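Local coordinates for uncharacterized protein (Staphylococcus saprophyticus subsp. saprophyticus ATCC 15305, PDB 3FOJ) that is of unknown function but carries a rhodanese-like fold, consistent with a single-domain member of the sulfurtransferase and phosphatase-related family, at residues E8-I13 and D91-E96; G37-P42 and L50-D55. One frame throughout, in Å; residues are numbered along the deposited sequence.

The two contacts lie on opposite sides of the chain's centre, their own centres 19 Å apart, and share no helix or strand. Interaction 1 joins helices from near the two ends of the chain, closing a long loop within which interaction 2 is nested. Interaction 2 is local by comparison: it ties edge strand 39-40 to the loop that leads on toward strand 58-62. Each is built around one aromatic ring. In interaction 1 the ring is the buried F93, crossed by a lysine whose ammonium group also bonds to a helix-end carbonyl. In interaction 2 it is the partly exposed Y52, met by an isoleucine methyl and a glutamate that reaches toward sodium-bound water.

Interaction 1 (E8-I13 and D91-E96); sequences ELKEKI and DEFGDE
K10 and F93 mark the closest approach of the two backbones, with the K10 CA 8.4 Å from the F93 CA. Residues 8-11 belong to helix 6-11, whereas helix 89-93 stops at F93 and G94 turns the chain away with a positive phi of 100°. Side chains fill the gap. The K10 chain, extended beyond CG, lies across one face of the F93 ring: K10 CG meets F93 CE1 at 3.7 Å, and K10 CE sits over the ring centre, 3.7 Å from the centroid, in a CH-pi contact. K10 NZ rides higher over the same face, 4.7 Å from the centroid of the F93 ring, in cation-pi geometry. K10 NZ also donates to F93 O at 2.8 Å, in the carbonyl plane with a C=O...N angle of 150°, and one lysine thus grips both ring and backbone of F93. Its positive charge would suit the carbonyl end of a helix. L9 CD2 adds a looser apolar touch on F93 CE1 at 4.3 Å, while the F93 side chain also touches I35 and L98. In this rhodanese-like alpha/beta fold, the contact joins the helices that follow neighbouring parallel strands 3-4 and 82-86 at one margin of the sheet.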
ATOM      1  N   GLU A   8      10.910  -1.620  -7.630  1.00 15.08           N
ATOM      2  CA  GLU A   8      10.678  -3.040  -7.380  1.00 15.13           C
ATOM      3  C   GLU A   8       9.189  -3.348  -7.451  1.00 14.67           C
ATOM      4  O   GLU A   8       8.788  -4.391  -7.963  1.00 15.52           O
ATOM      5  CB  GLU A   8      11.173  -3.444  -5.993  1.00 16.05           C
ATOM      6  CG  GLU A   8      12.654  -3.316  -5.761  1.00 21.01           C
ATOM      7  CD  GLU A   8      13.049  -3.902  -4.422  1.00 23.26           C
ATOM      8  OE1 GLU A   8      13.078  -5.147  -4.308  1.00 27.94           O
ATOM      9  OE2 GLU A   8      13.309  -3.122  -3.483  1.00 21.74           O
ATOM     10  N   LEU A   9       8.371  -2.442  -6.925  1.00 13.79           N
ATOM     11  CA  LEU A   9       6.928  -2.644  -6.939  1.00 13.29           C
ATOM     12  C   LEU A   9       6.388  -2.682  -8.364  1.00 13.37           C
ATOM     13  O   LEU A   9       5.548  -3.519  -8.685  1.00 13.13           O
ATOM     14  CB  LEU A   9       6.217  -1.541  -6.151  1.00 13.86           C
ATOM     15  CG  LEU A   9       4.690  -1.674  -6.061  1.00 13.47           C
ATOM     16  CD1 LEU A   9       4.310  -2.994  -5.400  1.00 14.99           C
ATOM     17  CD2 LEU A   9       4.124  -0.503  -5.278  1.00 15.98           C
ATOM     18  N   LYS A  10       6.866  -1.782  -9.218  1.00 13.68           N
ATOM     19  CA  LYS A  10       6.399  -1.758 -10.602  1.00 13.96           C
ATOM     20  C   LYS A  10       6.791  -3.029 -11.350  1.00 15.31           C
ATOM     21  O   LYS A  10       6.006  -3.556 -12.138  1.00 15.62           O
ATOM     22  CB  LYS A  10       6.942  -0.529 -11.342  1.00 12.54           C
ATOM     23  CG  LYS A  10       6.302   0.779 -10.895  1.00 11.76           C
ATOM     24  CD  LYS A  10       6.820   1.974 -11.676  1.00 13.72           C
ATOM     25  CE  LYS A  10       6.189   3.262 -11.170  1.00 12.90           C
ATOM     26  NZ  LYS A  10       6.772   4.479 -11.795  1.00 13.63           N
ATOM     27  N   GLU A  11       7.999  -3.526 -11.104  1.00 16.27           N
ATOM     28  CA  GLU A  11       8.442  -4.741 -11.778  1.00 17.97           C
ATOM     29  C   GLU A  11       7.601  -5.941 -11.363  1.00 17.15           C
ATOM     30  O   GLU A  11       7.572  -6.955 -12.059  1.00 16.87           O
ATOM     31  CB  GLU A  11       9.923  -5.009 -11.496  1.00 20.29           C
ATOM     32  CG  GLU A  11      10.862  -4.054 -12.216  1.00 25.44           C
ATOM     33  CD  GLU A  11      12.307  -4.517 -12.182  1.00 28.73           C
ATOM     34  OE1 GLU A  11      12.577  -5.657 -12.616  1.00 32.21           O
ATOM     35  OE2 GLU A  11      13.171  -3.741 -11.728  1.00 32.09           O
ATOM     36  N   LYS A  12       6.915  -5.821 -10.229  1.00 17.92           N
ATOM     37  CA  LYS A  12       6.062  -6.896  -9.737  1.00 18.88           C
ATOM     38  C   LYS A  12       4.892  -7.123 -10.692  1.00 19.35           C
ATOM     39  O   LYS A  12       4.287  -8.192 -10.701  1.00 18.65           O
ATOM     40  CB  LYS A  12       5.532  -6.558  -8.342  1.00 21.67           C
ATOM     41  CG  LYS A  12       6.571  -6.639  -7.234  1.00 25.13           C
ATOM     42  CD  LYS A  12       6.929  -8.078  -6.910  1.00 28.20           C
ATOM     43  CE  LYS A  12       7.829  -8.161  -5.687  1.00 30.24           C
ATOM     44  NZ  LYS A  12       8.085  -9.571  -5.282  1.00 30.76           N
ATOM     45  N   ILE A  13       4.574  -6.107 -11.488  1.00 19.28           N
ATOM     46  CA  ILE A  13       3.491  -6.207 -12.461  1.00 19.67           C
ATOM     47  C   ILE A  13       3.810  -7.313 -13.464  1.00 19.18           C
ATOM     48  O   ILE A  13       2.911  -7.953 -14.010  1.00 18.57           O
ATOM     49  CB  ILE A  13       3.321  -4.887 -13.246  1.00 21.14           C
ATOM     50  CG1 ILE A  13       2.974  -3.748 -12.289  1.00 22.89           C
ATOM     51  CG2 ILE A  13       2.236  -5.042 -14.303  1.00 20.89           C
ATOM     52  CD1 ILE A  13       2.877  -2.402 -12.970  1.00 25.15           C
ATOM     53  N   ASP A  91       4.565   9.746  -4.138  1.00 13.58           N
ATOM     54  CA  ASP A  91       5.388  10.839  -4.655  1.00 14.51           C
ATOM     55  C   ASP A  91       6.410  10.236  -5.615  1.00 16.03           C
ATOM     56  O   ASP A  91       6.607  10.731  -6.723  1.00 17.32           O
ATOM     57  CB  ASP A  91       6.157  11.556  -3.536  1.00 16.40           C
ATOM     58  CG  ASP A  91       5.274  12.443  -2.681  1.00 17.95           C
ATOM     59  OD1 ASP A  91       4.202  12.869  -3.158  1.00 21.44           O
ATOM     60  OD2 ASP A  91       5.668  12.732  -1.532  1.00 23.45           O
ATOM     61  N   GLU A  92       7.071   9.170  -5.174  1.00 14.53           N
ATOM     62  CA  GLU A  92       8.075   8.515  -6.002  1.00 15.16           C
ATOM     63  C   GLU A  92       7.493   7.570  -7.051  1.00 14.29           C
ATOM     64  O   GLU A  92       8.103   7.353  -8.102  1.00 15.87           O
ATOM     65  CB  GLU A  92       9.081   7.775  -5.116  1.00 16.74           C
ATOM     66  CG  GLU A  92      10.134   8.699  -4.514  1.00 20.12           C
ATOM     67  CD  GLU A  92      11.095   7.979  -3.594  1.00 21.15           C
ATOM     68  OE1 GLU A  92      11.472   6.830  -3.903  1.00 23.40           O
ATOM     69  OE2 GLU A  92      11.488   8.572  -2.567  1.00 24.60           O
ATOM     70  N   PHE A  93       6.319   7.009  -6.781  1.00 13.51           N
ATOM     71  CA  PHE A  93       5.698   6.112  -7.748  1.00 12.83           C
ATOM     72  C   PHE A  93       5.395   6.901  -9.022  1.00 13.66           C
ATOM     73  O   PHE A  93       5.542   6.389 -10.133  1.00 14.99           O
ATOM     74  CB  PHE A  93       4.397   5.525  -7.192  1.00 13.37           C
ATOM     75  CG  PHE A  93       3.816   4.434  -8.051  1.00 12.97           C
ATOM     76  CD1 PHE A  93       4.186   3.106  -7.859  1.00 13.77           C
ATOM     77  CD2 PHE A  93       2.930   4.738  -9.078  1.00 13.20           C
ATOM     78  CE1 PHE A  93       3.682   2.096  -8.681  1.00 15.07           C
ATOM     79  CE2 PHE A  93       2.421   3.736  -9.907  1.00 13.27           C
ATOM     80  CZ  PHE A  93       2.798   2.412  -9.707  1.00 13.74           C
ATOM     81  N   GLY A  94       4.970   8.148  -8.849  1.00 14.54           N
ATOM     82  CA  GLY A  94       4.661   8.990  -9.992  1.00 14.70           C
ATOM     83  C   GLY A  94       3.182   9.078 -10.307  1.00 15.00           C
ATOM     84  O   GLY A  94       2.365   8.378  -9.708  1.00 17.79           O
ATOM     85  N   ASP A  95       2.845   9.931 -11.272  1.00 15.71           N
ATOM     86  CA  ASP A  95       1.459  10.148 -11.674  1.00 16.68           C
ATOM     87  C   ASP A  95       1.111   9.492 -13.009  1.00 15.30           C
ATOM     88  O   ASP A  95       0.049   9.758 -13.577  1.00 16.45           O
ATOM     89  CB  ASP A  95       1.182  11.649 -11.779  1.00 19.97           C
ATOM     90  CG  ASP A  95       1.587  12.410 -10.534  1.00 24.13           C
ATOM     91  OD1 ASP A  95       1.118  12.048  -9.433  1.00 27.70           O
ATOM     92  OD2 ASP A  95       2.372  13.376 -10.657  1.00 27.99           O
ATOM     93  N   GLU A  96       2.000   8.637 -13.504  1.00 14.61           N
ATOM     94  CA  GLU A  96       1.795   7.954 -14.777  1.00 14.07           C
ATOM     95  C   GLU A  96       1.149   6.577 -14.634  1.00 14.13           C
ATOM     96  O   GLU A  96       1.493   5.804 -13.738  1.00 13.27           O
ATOM     97  CB  GLU A  96       3.139   7.795 -15.493  1.00 15.34           C
ATOM     98  CG  GLU A  96       3.873   9.096 -15.752  1.00 18.29           C
ATOM     99  CD  GLU A  96       3.285   9.871 -16.907  1.00 22.95           C
ATOM    100  OE1 GLU A  96       3.203   9.296 -18.010  1.00 22.84           O
ATOM    101  OE2 GLU A  96       2.907  11.045 -16.716  1.00 24.47           O
TER

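Interaction 2 (G37-P42 and L50-D55); sequences GAETIP and LNYFND. With NA (sodium ion), chain B.
E39 lies against the Y52 ring along nearly its whole length. E39 CB starts the contact 3.3 Å from Y52 OH, touching the phenol oxygen through carbon. With CG anti to the backbone N (chi1 -175°), the next atom is carried toward the phenol, and E39 CG packs 3.5 Å from Y52 CZ. A bend at chi2 then turns the carboxylate along the ring, its plane 42° from that of the phenol. E39 CD passes beside Y52 OH and CE1, and E39 OE2 finishes 3.0 Å from Y52 CE1, a close, oblique approach of a carboxylate oxygen to a ring carbon. The other oxygen turns elsewhere: E39 OE1 accepts a short bond, 2.5 Å, from water 1. That water is also a ligand of the sodium ion, which T40 binds through both its carbonyl O and its OG1, with water 2 as a further ligand. The carboxylate is therefore a second-shell group of the ion, and the nearby positive charge would be expected to favour its anionic form.

On the same side of the Y52 ring as E39, but nearer the CB end of Y52, I41 CD1 lies over the face, 4.2 Å from the centroid and 23° off the normal. The edge of Y52 in turn meets a neighbouring ring, with Y52 CD2 3.9 Å above the centre of F53, which reaches inward to V22 and L76. E39 and I41 both bond through their backbones to strand 20-23. The contact thus folds the short 3-10 turn at 50-52 against strand 39-40 and the residue that follows it, at the outer edge of the parallel sheet of the rhodanese-like alpha/beta fold.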
ATOM      1  N   GLY A  37      -5.776  -1.769  -9.268  1.00 12.20           N
ATOM      2  CA  GLY A  37      -5.914  -2.911  -8.377  1.00 11.91           C
ATOM      3  C   GLY A  37      -5.781  -2.637  -6.887  1.00 11.91           C
ATOM      4  O   GLY A  37      -6.038  -3.518  -6.071  1.00 14.07           O
ATOM      5  N   ALA A  38      -5.388  -1.422  -6.525  1.00 11.89           N
ATOM      6  CA  ALA A  38      -5.209  -1.079  -5.120  1.00 10.96           C
ATOM      7  C   ALA A  38      -6.517  -0.903  -4.354  1.00 12.67           C
ATOM      8  O   ALA A  38      -7.513  -0.427  -4.899  1.00 13.01           O
ATOM      9  CB  ALA A  38      -4.369   0.193  -4.999  1.00 12.53           C
ATOM     10  N   GLU A  39      -6.495  -1.308  -3.087  1.00 11.61           N
ATOM     11  CA  GLU A  39      -7.641  -1.166  -2.195  1.00 13.04           C
ATOM     12  C   GLU A  39      -7.354   0.109  -1.404  1.00 12.10           C
ATOM     13  O   GLU A  39      -6.232   0.310  -0.939  1.00 13.48           O
ATOM     14  CB  GLU A  39      -7.719  -2.353  -1.233  1.00 14.35           C
ATOM     15  CG  GLU A  39      -8.946  -2.346  -0.338  1.00 20.32           C
ATOM     16  CD  GLU A  39     -10.204  -2.751  -1.083  1.00 23.82           C
ATOM     17  OE1 GLU A  39     -10.461  -2.197  -2.169  1.00 29.63           O
ATOM     18  OE2 GLU A  39     -10.940  -3.623  -0.577  1.00 27.86           O
ATOM     19  N   THR A  40      -8.352   0.971  -1.253  1.00 11.36           N
ATOM     20  CA  THR A  40      -8.154   2.214  -0.518  1.00 10.41           C
ATOM     21  C   THR A  40      -8.750   2.160   0.889  1.00 10.23           C
ATOM     22  O   THR A  40      -9.957   2.020   1.061  1.00 12.28           O
ATOM     23  CB  THR A  40      -8.763   3.426  -1.273  1.00 11.69           C
ATOM     24  OG1 THR A  40     -10.127   3.151  -1.612  1.00 16.01           O
ATOM     25  CG2 THR A  40      -7.988   3.713  -2.551  1.00 12.27           C
ATOM     26  N   ILE A  41      -7.897   2.240   1.900  1.00 10.44           N
ATOM     27  CA  ILE A  41      -8.364   2.248   3.282  1.00 10.27           C
ATOM     28  C   ILE A  41      -7.525   3.307   3.984  1.00  9.82           C
ATOM     29  O   ILE A  41      -6.346   3.094   4.237  1.00  8.93           O
ATOM     30  CB  ILE A  41      -8.142   0.892   3.978  1.00  9.43           C
ATOM     31  CG1 ILE A  41      -8.893  -0.210   3.226  1.00 10.27           C
ATOM     32  CG2 ILE A  41      -8.618   0.982   5.431  1.00 11.25           C
ATOM     33  CD1 ILE A  41      -8.650  -1.607   3.776  1.00 14.95           C
ATOM     34  N   PRO A  42      -8.123   4.469   4.301  1.00 10.67           N
ATOM     35  CA  PRO A  42      -7.392   5.549   4.973  1.00 12.07           C
ATOM     36  C   PRO A  42      -6.689   5.099   6.252  1.00 12.13           C
ATOM     37  O   PRO A  42      -7.231   4.306   7.018  1.00 12.41           O
ATOM     38  CB  PRO A  42      -8.480   6.585   5.243  1.00 13.02           C
ATOM     39  CG  PRO A  42      -9.462   6.344   4.133  1.00 15.23           C
ATOM     40  CD  PRO A  42      -9.531   4.842   4.089  1.00 12.12           C
ATOM     41  N   LEU A  50      -9.162  -4.378  10.288  1.00 13.88           N
ATOM     42  CA  LEU A  50      -8.240  -5.506  10.341  1.00 13.39           C
ATOM     43  C   LEU A  50      -8.826  -6.772   9.715  1.00 13.70           C
ATOM     44  O   LEU A  50      -8.088  -7.626   9.228  1.00 15.26           O
ATOM     45  CB  LEU A  50      -7.817  -5.773  11.792  1.00 13.70           C
ATOM     46  CG  LEU A  50      -6.871  -4.731  12.402  1.00 12.17           C
ATOM     47  CD1 LEU A  50      -6.603  -5.047  13.868  1.00 14.42           C
ATOM     48  CD2 LEU A  50      -5.563  -4.725  11.618  1.00 13.75           C
ATOM     49  N   ASN A  51     -10.151  -6.884   9.709  1.00 14.29           N
ATOM     50  CA  ASN A  51     -10.813  -8.055   9.136  1.00 15.74           C
ATOM     51  C   ASN A  51     -10.642  -8.136   7.616  1.00 15.01           C
ATOM     52  O   ASN A  51     -10.907  -9.173   7.006  1.00 16.53           O
ATOM     53  CB  ASN A  51     -12.301  -8.043   9.514  1.00 17.28           C
ATOM     54  CG  ASN A  51     -13.033  -9.295   9.067  1.00 20.32           C
ATOM     55  OD1 ASN A  51     -13.696  -9.305   8.032  1.00 23.08           O
ATOM     56  ND2 ASN A  51     -12.910 -10.361   9.850  1.00 23.16           N
ATOM     57  N   TYR A  52     -10.196  -7.042   7.004  1.00 13.85           N
ATOM     58  CA  TYR A  52      -9.972  -7.021   5.559  1.00 12.58           C
ATOM     59  C   TYR A  52      -8.766  -7.878   5.180  1.00 11.68           C
ATOM     60  O   TYR A  52      -8.748  -8.514   4.124  1.00 13.32           O
ATOM     61  CB  TYR A  52      -9.710  -5.588   5.072  1.00 12.79           C
ATOM     62  CG  TYR A  52      -9.204  -5.523   3.645  1.00 12.41           C
ATOM     63  CD1 TYR A  52     -10.086  -5.630   2.568  1.00 13.53           C
ATOM     64  CD2 TYR A  52      -7.840  -5.402   3.370  1.00 13.09           C
ATOM     65  CE1 TYR A  52      -9.622  -5.623   1.254  1.00 14.88           C
ATOM     66  CE2 TYR A  52      -7.369  -5.396   2.058  1.00 14.56           C
ATOM     67  CZ  TYR A  52      -8.264  -5.507   1.009  1.00 15.18           C
ATOM     68  OH  TYR A  52      -7.804  -5.509  -0.289  1.00 18.76           O
ATOM     69  N   PHE A  53      -7.765  -7.881   6.055  1.00 11.89           N
ATOM     70  CA  PHE A  53      -6.507  -8.589   5.826  1.00 12.03           C
ATOM     71  C   PHE A  53      -6.514 -10.095   6.079  1.00 12.25           C
ATOM     72  O   PHE A  53      -6.811 -10.552   7.185  1.00 14.80           O
ATOM     73  CB  PHE A  53      -5.410  -7.929   6.671  1.00 11.07           C
ATOM     74  CG  PHE A  53      -5.219  -6.464   6.375  1.00 11.20           C
ATOM     75  CD1 PHE A  53      -4.365  -6.046   5.357  1.00 10.51           C
ATOM     76  CD2 PHE A  53      -5.922  -5.501   7.095  1.00 11.08           C
ATOM     77  CE1 PHE A  53      -4.219  -4.691   5.055  1.00  9.51           C
ATOM     78  CE2 PHE A  53      -5.789  -4.146   6.803  1.00 11.53           C
ATOM     79  CZ  PHE A  53      -4.931  -3.738   5.781  1.00 11.04           C
ATOM     80  N   ASN A  54      -6.179 -10.852   5.038  1.00 11.55           N
ATOM     81  CA  ASN A  54      -6.109 -12.309   5.100  1.00 12.68           C
ATOM     82  C   ASN A  54      -4.752 -12.664   5.711  1.00 13.72           C
ATOM     83  O   ASN A  54      -3.709 -12.298   5.171  1.00 13.64           O
ATOM     84  CB  ASN A  54      -6.224 -12.886   3.685  1.00 13.35           C
ATOM     85  CG  ASN A  54      -6.353 -14.400   3.671  1.00 13.59           C
ATOM     86  OD1 ASN A  54      -5.487 -15.116   4.168  1.00 13.71           O
ATOM     87  ND2 ASN A  54      -7.439 -14.893   3.089  1.00 14.03           N
ATOM     88  N   ASP A  55      -4.770 -13.376   6.832  1.00 13.78           N
ATOM     89  CA  ASP A  55      -3.534 -13.742   7.518  1.00 16.23           C
ATOM     90  C   ASP A  55      -2.581 -14.619   6.711  1.00 14.92           C
ATOM     91  O   ASP A  55      -1.405 -14.737   7.052  1.00 17.02           O
ATOM     92  CB  ASP A  55      -3.854 -14.436   8.845  1.00 20.14           C
ATOM     93  CG  ASP A  55      -4.628 -13.546   9.796  1.00 24.89           C
ATOM     94  OD1 ASP A  55      -4.179 -12.406  10.042  1.00 29.41           O
ATOM     95  OD2 ASP A  55      -5.683 -13.984  10.301  1.00 28.89           O
TER
HETATM   96 NA    NA B 101     -12.102   2.164  -0.143  1.00  9.21          NA
HETATM   97  O   HOH W   1     -11.612   0.057  -2.042  1.00 40.01           O
HETATM   98  O   HOH W   2     -12.353   0.051   1.496  1.00 20.96           O